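Local coordinates for protein regulator of chromosome condensation (Saccharomyces cerevisiae, PDB 3OF7) that promotes the exchange of GDP for GTP on the small GTPases GSP1 and GSP2, binds chromatin, and controls RNA metabolism and nuclear transport, at residues Thr79-Glu84 / Trp89-Asn94. Sequence-based numbering, arbitrary orientation.
Sequences TLALDE and WSWGCN
Thr79 and Ala81 pair with Trp91 and Trp89 in a beta hairpin of the RCC1-type beta-propeller, joining the two middle strands of a four-stranded antiparallel blade. The hairpin spans the end of the first RCC1 repeat and the start of the second, so this one sheet draws on both. The backbone is held by two hydrogen-bonded pairs, Thr79 with Trp91 and Ala81 with Trp89, which flank the non-hydrogen-bonded pair Leu80 and Ser90. The shortest link runs from Trp89 N to Ala81 O at 2.7 Å. Between the pairs, Ser90 CA and Leu80 CA add C-H...O contacts to Thr79 O and Trp89 O. Apolar packing gathers on one face of the sheet, from which Thr79, Ala81, Trp89 and Trp91 project. CB of Thr79 lies over the six-membered ring of Trp91, 3.9 Å from its centroid, in a CH-pi contact. A chi1 of -57° sets Thr79 OG1 beside the backbone N and turns CG2 to the anti position, which brings this methyl over the same face, 3.6 Å from Trp91 CZ2. Ala81 CB touches Trp91 CZ3 at 4.1 Å, and Pro133 also packs on this indole. A serine in place of Trp91 would probably strip Thr79 of its aromatic cover and open a gap beside Ala81. On the other face, Leu80 CD2 meets Ser90 CB at 3.8 Å, while Leu80 reaches on to Leu153 of the next blade. One water accepts from Thr79 OG1 at 2.8 Å and donates to Trp91 O, tying side chain to opposing strand. Asp83 OD1 takes the backbone N of Asn87 in the turn. Past the last pair, Trp89 NE1 donates to Asp83 OD2 at 2.9 Å, nearly straight at 168°; the acceptor lies in the indole plane, the donor above the carboxylate, and ring and carboxylate planes are 81° apart.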
loop_
_atom_site.group_PDB
_atom_site.type_symbol
_atom_site.label_atom_id
_atom_site.label_comp_id
_atom_site.label_asym_id
_atom_site.label_seq_id
_atom_site.Cartn_x
_atom_site.Cartn_y
_atom_site.Cartn_z
ATOM N N THR A 79 0.096 -10.943 -1.763
ATOM C CA THR A 79 -0.216 -10.399 -0.448
ATOM C C THR A 79 0.499 -11.197 0.624
ATOM O O THR A 79 0.683 -12.407 0.492
ATOM C CB THR A 79 -1.737 -10.446 -0.174
ATOM O OG1 THR A 79 -2.424 -9.725 -1.207
ATOM C CG2 THR A 79 -2.085 -9.834 1.203
ATOM N N LEU A 80 0.904 -10.503 1.678
ATOM C CA LEU A 80 1.465 -11.145 2.849
ATOM C C LEU A 80 0.530 -10.862 4.009
ATOM O O LEU A 80 -0.020 -9.776 4.095
ATOM C CB LEU A 80 2.842 -10.558 3.156
ATOM C CG LEU A 80 3.842 -10.515 1.998
ATOM C CD1 LEU A 80 5.087 -9.756 2.445
ATOM C CD2 LEU A 80 4.201 -11.926 1.490
ATOM N N ALA A 81 0.363 -11.840 4.901
ATOM C CA ALA A 81 -0.409 -11.638 6.116
ATOM C C ALA A 81 0.341 -12.160 7.341
ATOM O O ALA A 81 1.220 -13.029 7.228
ATOM C CB ALA A 81 -1.798 -12.289 5.997
ATOM N N LEU A 82 0.007 -11.602 8.501
ATOM C CA LEU A 82 0.674 -11.955 9.748
ATOM C C LEU A 82 -0.348 -12.412 10.771
ATOM O O LEU A 82 -1.390 -11.776 10.934
ATOM C CB LEU A 82 1.420 -10.739 10.299
ATOM C CG LEU A 82 2.392 -10.960 11.459
ATOM C CD1 LEU A 82 3.580 -11.765 10.987
ATOM C CD2 LEU A 82 2.828 -9.616 11.994
ATOM N N ASP A 83 -0.044 -13.502 11.469
ATOM C CA ASP A 83 -0.942 -13.988 12.504
ATOM C C ASP A 83 -0.440 -13.682 13.919
ATOM O O ASP A 83 0.622 -13.070 14.102
ATOM C CB ASP A 83 -1.281 -15.481 12.306
ATOM C CG ASP A 83 -0.079 -16.408 12.473
ATOM O OD1 ASP A 83 0.859 -16.083 13.239
ATOM O OD2 ASP A 83 -0.101 -17.493 11.846
ATOM N N GLU A 84 -1.216 -14.096 14.916
ATOM C CA GLU A 84 -0.875 -13.830 16.312
ATOM C C GLU A 84 0.477 -14.396 16.756
ATOM O O GLU A 84 1.130 -13.812 17.630
ATOM C CB GLU A 84 -1.983 -14.329 17.237
ATOM C CG GLU A 84 -3.197 -13.415 17.256
ATOM C CD GLU A 84 -4.332 -13.981 18.088
ATOM O OE1 GLU A 84 -4.139 -15.022 18.763
ATOM O OE2 GLU A 84 -5.419 -13.379 18.055
ATOM N N TRP A 89 1.976 -15.444 6.238
ATOM C CA TRP A 89 1.191 -16.116 5.218
ATOM C C TRP A 89 1.364 -15.346 3.909
ATOM O O TRP A 89 1.563 -14.127 3.921
ATOM C CB TRP A 89 -0.289 -16.089 5.582
ATOM C CG TRP A 89 -0.679 -16.808 6.848
ATOM C CD1 TRP A 89 -0.288 -16.515 8.128
ATOM C CD2 TRP A 89 -1.570 -17.921 6.945
ATOM N NE1 TRP A 89 -0.877 -17.394 9.018
ATOM C CE2 TRP A 89 -1.671 -18.261 8.316
ATOM C CE3 TRP A 89 -2.286 -18.674 6.004
ATOM C CZ2 TRP A 89 -2.461 -19.331 8.767
ATOM C CZ3 TRP A 89 -3.081 -19.724 6.455
ATOM C CH2 TRP A 89 -3.157 -20.045 7.822
ATOM N N SER A 90 1.245 -16.052 2.788
ATOM C CA SER A 90 1.360 -15.417 1.475
ATOM C C SER A 90 0.464 -16.099 0.452
ATOM O O SER A 90 0.156 -17.295 0.564
ATOM C CB SER A 90 2.814 -15.467 0.989
ATOM O OG SER A 90 3.213 -16.806 0.739
ATOM N N TRP A 91 0.033 -15.320 -0.534
ATOM C CA TRP A 91 -0.666 -15.850 -1.699
ATOM C C TRP A 91 -0.549 -14.857 -2.840
ATOM O O TRP A 91 -0.288 -13.673 -2.615
ATOM C CB TRP A 91 -2.137 -16.161 -1.386
ATOM C CG TRP A 91 -2.999 -14.956 -1.119
ATOM C CD1 TRP A 91 -3.722 -14.257 -2.037
ATOM C CD2 TRP A 91 -3.250 -14.332 0.149
ATOM N NE1 TRP A 91 -4.400 -13.234 -1.427
ATOM C CE2 TRP A 91 -4.126 -13.253 -0.085
ATOM C CE3 TRP A 91 -2.803 -14.569 1.457
ATOM C CZ2 TRP A 91 -4.582 -12.415 0.942
ATOM C CZ3 TRP A 91 -3.254 -13.733 2.478
ATOM C CH2 TRP A 91 -4.126 -12.668 2.211
ATOM N N GLY A 92 -0.736 -15.348 -4.060
ATOM C CA GLY A 92 -0.586 -14.537 -5.257
ATOM C C GLY A 92 0.434 -15.137 -6.201
ATOM O O GLY A 92 0.695 -16.348 -6.170
ATOM N N CYS A 93 1.033 -14.288 -7.027
ATOM C CA CYS A 93 1.927 -14.763 -8.070
ATOM C C CYS A 93 3.330 -15.092 -7.539
ATOM O O CYS A 93 4.008 -14.239 -6.958
ATOM C CB CYS A 93 2.003 -13.744 -9.202
ATOM S SG CYS A 93 2.949 -14.352 -10.605
ATOM N N ASN A 94 3.751 -16.339 -7.738
ATOM C CA ASN A 94 5.065 -16.786 -7.293
ATOM C C ASN A 94 6.095 -16.934 -8.422
ATOM O O ASN A 94 7.144 -17.562 -8.226
ATOM C CB ASN A 94 4.952 -18.109 -6.533
ATOM C CG ASN A 94 6.042 -18.271 -5.483
ATOM O OD1 ASN A 94 6.703 -17.304 -5.110
ATOM N ND2 ASN A 94 6.224 -19.494 -4.997
HETATM O O HOH W 1 -2.427 -11.493 -3.411
#